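Local coordinates for ancillary protein 2 (Streptococcus pyogenes, PDB 4C0Z) that sits at the pilus tip and can bind covalently to host cell-surface targets through reactive thioester bonds, one of them in this N-terminal domain, mediating streptococcal adhesion, at residues Y51-P63 against I127-S141. Sequence-based numbering, arbitrary orientation.
Sequences YQAYCFNLTKHFP and ILVTQNAIWYYTDSS. With SPD (spermidine), chain B.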
loop_
_atom_site.group_PDB
_atom_site.type_symbol
_atom_site.label_atom_id
_atom_site.label_comp_id
_atom_site.label_asym_id
_atom_site.label_seq_id
_atom_site.Cartn_x
_atom_site.Cartn_y
_atom_site.Cartn_z
ATOM N N TYR I 51 20.909 7.932 4.900
ATOM C CA TYR I 51 20.995 6.509 4.595
ATOM C C TYR I 51 19.835 6.160 3.664
ATOM O O TYR I 51 18.721 6.604 3.917
ATOM C CB TYR I 51 20.935 5.684 5.896
ATOM C CG TYR I 51 22.101 5.952 6.822
ATOM C CD1 TYR I 51 22.052 6.981 7.761
ATOM C CD2 TYR I 51 23.283 5.224 6.713
ATOM C CE1 TYR I 51 23.140 7.257 8.589
ATOM C CE2 TYR I 51 24.372 5.485 7.539
ATOM C CZ TYR I 51 24.298 6.504 8.475
ATOM O OH TYR I 51 25.380 6.765 9.286
ATOM N N GLN I 52 20.097 5.407 2.573
ATOM C CA GLN I 52 19.045 4.982 1.640
ATOM C C GLN I 52 18.094 4.056 2.410
ATOM O O GLN I 52 18.545 3.106 3.055
ATOM C CB GLN I 52 19.638 4.253 0.398
ATOM C CG GLN I 52 18.599 3.905 -0.676
ATOM C CD GLN I 52 18.029 5.136 -1.349
ATOM O OE1 GLN I 52 18.769 6.012 -1.787
ATOM N NE2 GLN I 52 16.704 5.237 -1.445
ATOM N N ALA I 53 16.798 4.387 2.403
ATOM C CA ALA I 53 15.776 3.602 3.103
ATOM C C ALA I 53 14.726 3.065 2.150
ATOM O O ALA I 53 14.542 3.596 1.055
ATOM C CB ALA I 53 15.113 4.437 4.188
ATOM N N TYR I 54 14.071 1.970 2.562
ATOM C CA TYR I 54 12.979 1.318 1.846
ATOM C C TYR I 54 11.887 1.072 2.866
ATOM O O TYR I 54 12.181 0.788 4.034
ATOM C CB TYR I 54 13.450 0.013 1.164
ATOM C CG TYR I 54 14.401 0.290 0.019
ATOM C CD1 TYR I 54 13.921 0.613 -1.248
ATOM C CD2 TYR I 54 15.783 0.336 0.226
ATOM C CE1 TYR I 54 14.786 0.943 -2.290
ATOM C CE2 TYR I 54 16.667 0.637 -0.817
ATOM C CZ TYR I 54 16.162 0.944 -2.076
ATOM O OH TYR I 54 17.018 1.212 -3.125
ATOM N N CYS I 55 10.635 1.211 2.444
ATOM C CA CYS I 55 9.500 1.053 3.334
ATOM C C CYS I 55 8.904 -0.337 3.320
ATOM O O CYS I 55 9.151 -1.121 2.402
ATOM C CB CYS I 55 8.439 2.110 3.039
ATOM S SG CYS I 55 7.688 1.962 1.404
ATOM N N PHE I 56 8.068 -0.611 4.326
ATOM C CA PHE I 56 7.231 -1.797 4.447
ATOM C C PHE I 56 5.934 -1.411 5.147
ATOM O O PHE I 56 5.854 -0.289 5.641
ATOM C CB PHE I 56 7.956 -3.004 5.039
ATOM C CG PHE I 56 8.472 -2.946 6.449
ATOM C CD1 PHE I 56 9.699 -2.351 6.731
ATOM C CD2 PHE I 56 7.820 -3.628 7.468
ATOM C CE1 PHE I 56 10.234 -2.392 8.021
ATOM C CE2 PHE I 56 8.356 -3.666 8.761
ATOM C CZ PHE I 56 9.562 -3.057 9.026
ATOM N N ASN I 57 4.908 -2.302 5.156
ATOM C CA ASN I 57 3.530 -2.088 5.639
ATOM C C ASN I 57 2.778 -1.315 4.557
ATOM O O ASN I 57 2.581 -0.101 4.665
ATOM C CB ASN I 57 3.433 -1.367 6.979
ATOM C CG ASN I 57 4.285 -1.957 8.084
ATOM O OD1 ASN I 57 5.235 -1.345 8.550
ATOM N ND2 ASN I 57 3.957 -3.125 8.544
ATOM N N LEU I 58 2.380 -2.023 3.492
ATOM C CA LEU I 58 1.688 -1.437 2.344
ATOM C C LEU I 58 0.383 -0.733 2.664
ATOM O O LEU I 58 -0.036 0.127 1.896
ATOM C CB LEU I 58 1.455 -2.496 1.253
ATOM C CG LEU I 58 2.671 -2.989 0.494
ATOM C CD1 LEU I 58 2.268 -4.096 -0.472
ATOM C CD2 LEU I 58 3.322 -1.849 -0.262
ATOM N N THR I 59 -0.282 -1.096 3.758
ATOM C CA THR I 59 -1.584 -0.507 4.082
ATOM C C THR I 59 -1.439 0.753 4.951
ATOM O O THR I 59 -2.445 1.350 5.304
ATOM C CB THR I 59 -2.551 -1.558 4.679
ATOM O OG1 THR I 59 -2.095 -1.900 5.979
ATOM C CG2 THR I 59 -2.653 -2.811 3.835
ATOM N N LYS I 60 -0.202 1.172 5.257
ATOM C CA LYS I 60 0.085 2.386 6.044
ATOM C C LYS I 60 0.537 3.528 5.144
ATOM O O LYS I 60 0.656 3.322 3.944
ATOM C CB LYS I 60 1.068 2.100 7.197
ATOM C CG LYS I 60 0.429 1.151 8.212
ATOM C CD LYS I 60 1.379 0.795 9.312
ATOM C CE LYS I 60 0.645 -0.037 10.338
ATOM N NZ LYS I 60 1.335 0.002 11.652
ATOM N N HIS I 61 0.705 4.743 5.694
ATOM C CA HIS I 61 1.056 5.927 4.908
ATOM C C HIS I 61 2.525 5.983 4.573
ATOM O O HIS I 61 3.369 5.684 5.419
ATOM C CB HIS I 61 0.697 7.226 5.658
ATOM C CG HIS I 61 -0.754 7.570 5.672
ATOM N ND1 HIS I 61 -1.356 8.196 4.603
ATOM C CD2 HIS I 61 -1.674 7.392 6.650
ATOM C CE1 HIS I 61 -2.627 8.340 4.943
ATOM N NE2 HIS I 61 -2.859 7.897 6.180
ATOM N N PHE I 62 2.834 6.459 3.349
ATOM C CA PHE I 62 4.215 6.704 2.937
ATOM C C PHE I 62 4.788 7.797 3.853
ATOM O O PHE I 62 4.039 8.693 4.228
ATOM C CB PHE I 62 4.247 7.287 1.498
ATOM C CG PHE I 62 4.314 6.286 0.366
ATOM C CD1 PHE I 62 5.460 5.531 0.154
ATOM C CD2 PHE I 62 3.249 6.149 -0.528
ATOM C CE1 PHE I 62 5.523 4.608 -0.890
ATOM C CE2 PHE I 62 3.324 5.249 -1.581
ATOM C CZ PHE I 62 4.471 4.480 -1.754
ATOM N N PRO I 63 6.104 7.803 4.178
ATOM C CA PRO I 63 6.656 8.955 4.915
ATOM C C PRO I 63 6.446 10.233 4.073
ATOM O O PRO I 63 6.457 10.186 2.837
ATOM C CB PRO I 63 8.147 8.600 5.056
ATOM C CG PRO I 63 8.212 7.108 4.843
ATOM C CD PRO I 63 7.166 6.846 3.810
ATOM N N ILE I 127 15.727 2.328 -7.629
ATOM C CA ILE I 127 15.101 2.399 -6.297
ATOM C C ILE I 127 13.725 1.694 -6.365
ATOM O O ILE I 127 13.398 0.890 -5.497
ATOM C CB ILE I 127 14.957 3.864 -5.798
ATOM C CG1 ILE I 127 16.313 4.453 -5.445
ATOM C CG2 ILE I 127 14.016 3.937 -4.587
ATOM C CD1 ILE I 127 16.390 5.989 -5.461
ATOM N N LEU I 128 12.950 1.984 -7.413
ATOM C CA LEU I 128 11.634 1.390 -7.640
ATOM C C LEU I 128 11.711 -0.160 -7.729
ATOM O O LEU I 128 10.896 -0.833 -7.122
ATOM C CB LEU I 128 11.006 2.003 -8.903
ATOM C CG LEU I 128 9.531 1.790 -9.077
ATOM C CD1 LEU I 128 8.865 3.050 -9.561
ATOM C CD2 LEU I 128 9.269 0.679 -10.061
ATOM N N VAL I 129 12.699 -0.708 -8.451
ATOM C CA VAL I 129 12.915 -2.161 -8.568
ATOM C C VAL I 129 13.257 -2.741 -7.187
ATOM O O VAL I 129 12.630 -3.725 -6.764
ATOM C CB VAL I 129 13.992 -2.525 -9.625
ATOM C CG1 VAL I 129 14.369 -4.003 -9.565
ATOM C CG2 VAL I 129 13.519 -2.169 -11.020
ATOM N N THR I 130 14.231 -2.123 -6.491
ATOM C CA THR I 130 14.676 -2.543 -5.157
ATOM C C THR I 130 13.501 -2.561 -4.168
ATOM O O THR I 130 13.305 -3.558 -3.465
ATOM C CB THR I 130 15.843 -1.682 -4.675
ATOM O OG1 THR I 130 16.818 -1.601 -5.717
ATOM C CG2 THR I 130 16.482 -2.225 -3.399
ATOM N N GLN I 131 12.711 -1.477 -4.152
ATOM C CA GLN I 131 11.534 -1.339 -3.297
ATOM C C GLN I 131 10.515 -2.456 -3.538
ATOM O O GLN I 131 9.987 -3.018 -2.575
ATOM C CB GLN I 131 10.904 0.054 -3.445
ATOM C CG GLN I 131 9.675 0.302 -2.545
ATOM C CD GLN I 131 10.037 0.292 -1.085
ATOM O OE1 GLN I 131 10.476 1.299 -0.546
ATOM N NE2 GLN I 131 9.903 -0.858 -0.422
ATOM N N ASN I 132 10.269 -2.778 -4.820
ATOM C CA ASN I 132 9.369 -3.856 -5.220
ATOM C C ASN I 132 9.871 -5.220 -4.777
ATOM O O ASN I 132 9.069 -6.027 -4.330
ATOM C CB ASN I 132 9.062 -3.797 -6.710
ATOM C CG ASN I 132 7.860 -2.911 -6.961
ATOM O OD1 ASN I 132 6.748 -3.398 -7.049
ATOM N ND2 ASN I 132 8.023 -1.586 -6.938
ATOM N N ALA I 133 11.197 -5.446 -4.810
ATOM C CA ALA I 133 11.812 -6.681 -4.324
ATOM C C ALA I 133 11.687 -6.758 -2.779
ATOM O O ALA I 133 11.366 -7.818 -2.240
ATOM C CB ALA I 133 13.266 -6.753 -4.758
ATOM N N ILE I 134 11.874 -5.625 -2.084
ATOM C CA ILE I 134 11.691 -5.524 -0.627
ATOM C C ILE I 134 10.234 -5.880 -0.223
ATOM O O ILE I 134 10.036 -6.739 0.646
ATOM C CB ILE I 134 12.131 -4.121 -0.091
ATOM C CG1 ILE I 134 13.701 -3.940 -0.156
ATOM C CG2 ILE I 134 11.572 -3.835 1.318
ATOM C CD1 ILE I 134 14.539 -4.863 0.758
ATOM N N TRP I 135 9.239 -5.258 -0.888
ATOM C CA TRP I 135 7.807 -5.492 -0.635
ATOM C C TRP I 135 7.409 -6.938 -0.836
ATOM O O TRP I 135 6.528 -7.414 -0.123
ATOM C CB TRP I 135 6.918 -4.597 -1.504
ATOM C CG TRP I 135 6.869 -3.169 -1.077
ATOM C CD1 TRP I 135 6.947 -2.688 0.194
ATOM C CD2 TRP I 135 6.574 -2.043 -1.913
ATOM N NE1 TRP I 135 6.787 -1.331 0.193
ATOM C CE2 TRP I 135 6.560 -0.905 -1.087
ATOM C CE3 TRP I 135 6.350 -1.885 -3.289
ATOM C CZ2 TRP I 135 6.337 0.373 -1.585
ATOM C CZ3 TRP I 135 6.143 -0.619 -3.782
ATOM C CH2 TRP I 135 6.110 0.492 -2.936
ATOM N N TYR I 136 8.054 -7.635 -1.800
ATOM C CA TYR I 136 7.814 -9.046 -2.062
ATOM C C TYR I 136 8.051 -9.850 -0.759
ATOM O O TYR I 136 7.281 -10.754 -0.447
ATOM C CB TYR I 136 8.747 -9.539 -3.200
ATOM C CG TYR I 136 8.633 -11.016 -3.500
ATOM C CD1 TYR I 136 7.597 -11.510 -4.285
ATOM C CD2 TYR I 136 9.570 -11.918 -3.015
ATOM C CE1 TYR I 136 7.493 -12.871 -4.571
ATOM C CE2 TYR I 136 9.474 -13.282 -3.289
ATOM C CZ TYR I 136 8.431 -13.755 -4.063
ATOM O OH TYR I 136 8.319 -15.094 -4.323
ATOM N N TYR I 137 9.093 -9.489 0.012
ATOM C CA TYR I 137 9.414 -10.190 1.257
ATOM C C TYR I 137 8.723 -9.615 2.484
ATOM O O TYR I 137 8.214 -10.382 3.295
ATOM C CB TYR I 137 10.935 -10.272 1.471
ATOM C CG TYR I 137 11.588 -11.273 0.543
ATOM C CD1 TYR I 137 11.507 -12.642 0.790
ATOM C CD2 TYR I 137 12.235 -10.858 -0.618
ATOM C CE1 TYR I 137 12.064 -13.570 -0.089
ATOM C CE2 TYR I 137 12.822 -11.775 -1.491
ATOM C CZ TYR I 137 12.733 -13.129 -1.224
ATOM O OH TYR I 137 13.295 -14.011 -2.108
ATOM N N THR I 138 8.712 -8.296 2.636
ATOM C CA THR I 138 8.145 -7.656 3.828
ATOM C C THR I 138 6.619 -7.688 3.908
ATOM O O THR I 138 6.062 -7.691 5.008
ATOM C CB THR I 138 8.611 -6.210 3.921
ATOM O OG1 THR I 138 8.095 -5.479 2.810
ATOM C CG2 THR I 138 10.115 -6.079 4.032
ATOM N N ASP I 139 5.949 -7.662 2.751
ATOM C CA ASP I 139 4.493 -7.579 2.680
ATOM C C ASP I 139 3.854 -8.678 1.847
ATOM O O ASP I 139 2.656 -8.611 1.584
ATOM C CB ASP I 139 4.116 -6.201 2.122
ATOM C CG ASP I 139 4.291 -5.101 3.134
ATOM O OD1 ASP I 139 5.417 -4.551 3.226
ATOM O OD2 ASP I 139 3.334 -4.844 3.898
ATOM N N SER I 140 4.639 -9.687 1.448
ATOM C CA SER I 140 4.204 -10.802 0.592
ATOM C C SER I 140 3.467 -10.275 -0.659
ATOM O O SER I 140 2.412 -10.804 -1.030
ATOM C CB SER I 140 3.370 -11.824 1.373
ATOM O OG SER I 140 4.075 -12.326 2.495
ATOM N N SER I 141 3.996 -9.187 -1.275
ATOM C CA SER I 141 3.357 -8.629 -2.465
ATOM C C SER I 141 3.461 -9.611 -3.624
ATOM O O SER I 141 4.490 -10.275 -3.794
ATOM C CB SER I 141 3.891 -7.249 -2.817
ATOM O OG SER I 141 5.176 -7.338 -3.404
HETATM N N1 SPD B . -3.850 2.844 -1.264
HETATM C C2 SPD B . -4.029 2.134 -0.004
HETATM C C3 SPD B . -2.694 2.038 0.755
HETATM C C4 SPD B . -1.878 3.315 0.656
HETATM C C5 SPD B . -0.513 2.997 1.259
HETATM N N6 SPD B . 0.570 3.403 0.379
HETATM C C7 SPD B . 1.900 3.256 1.033
HETATM C C8 SPD B . 2.646 2.007 0.458
HETATM C C9 SPD B . 4.023 1.828 1.169
HETATM N N10 SPD B . 3.932 1.897 2.632
#
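Strand 54-56 of the thioester domain's antiparallel β-barrel runs alongside helix 127-138, their axes 8.4 Å apart at closest and 30° from parallel. C55, the cysteine of the domain's Cys-Gln thioester cross-link with Q204, is gripped by one glutamine, whose amide can both accept and donate: Q131 OE1 takes C55 N on an in-plane lone pair at 3.0 Å, and NE2 returns a more bent bond to C55 O at 2.9 Å. A chi1 of -178° carries Q131 CG over one face of the W135 indole, and the turn at chi2 (65°) brings the amide to the C55 backbone. L58 CD2 covers the opposite face, while C55 SG lies at the indole edge. Held between them, the indole borders the spermidine pocket, where C9 comes to 3.9 Å from W135 CZ2 and C7 lies over one face of the F62 ring. Y54 suits the interface because its broad ring packs against T130 CG2 while its hydroxyl hydrogen-bonds Y110 O. Just past the helix, D139 clasps the start of the N57-K60 type I turn, a carboxylate matching two successive amides. OD1 receives N57 N through its syn lone pair, whereas L58 N meets OD2 at 3.0 Å from above the carboxylate plane.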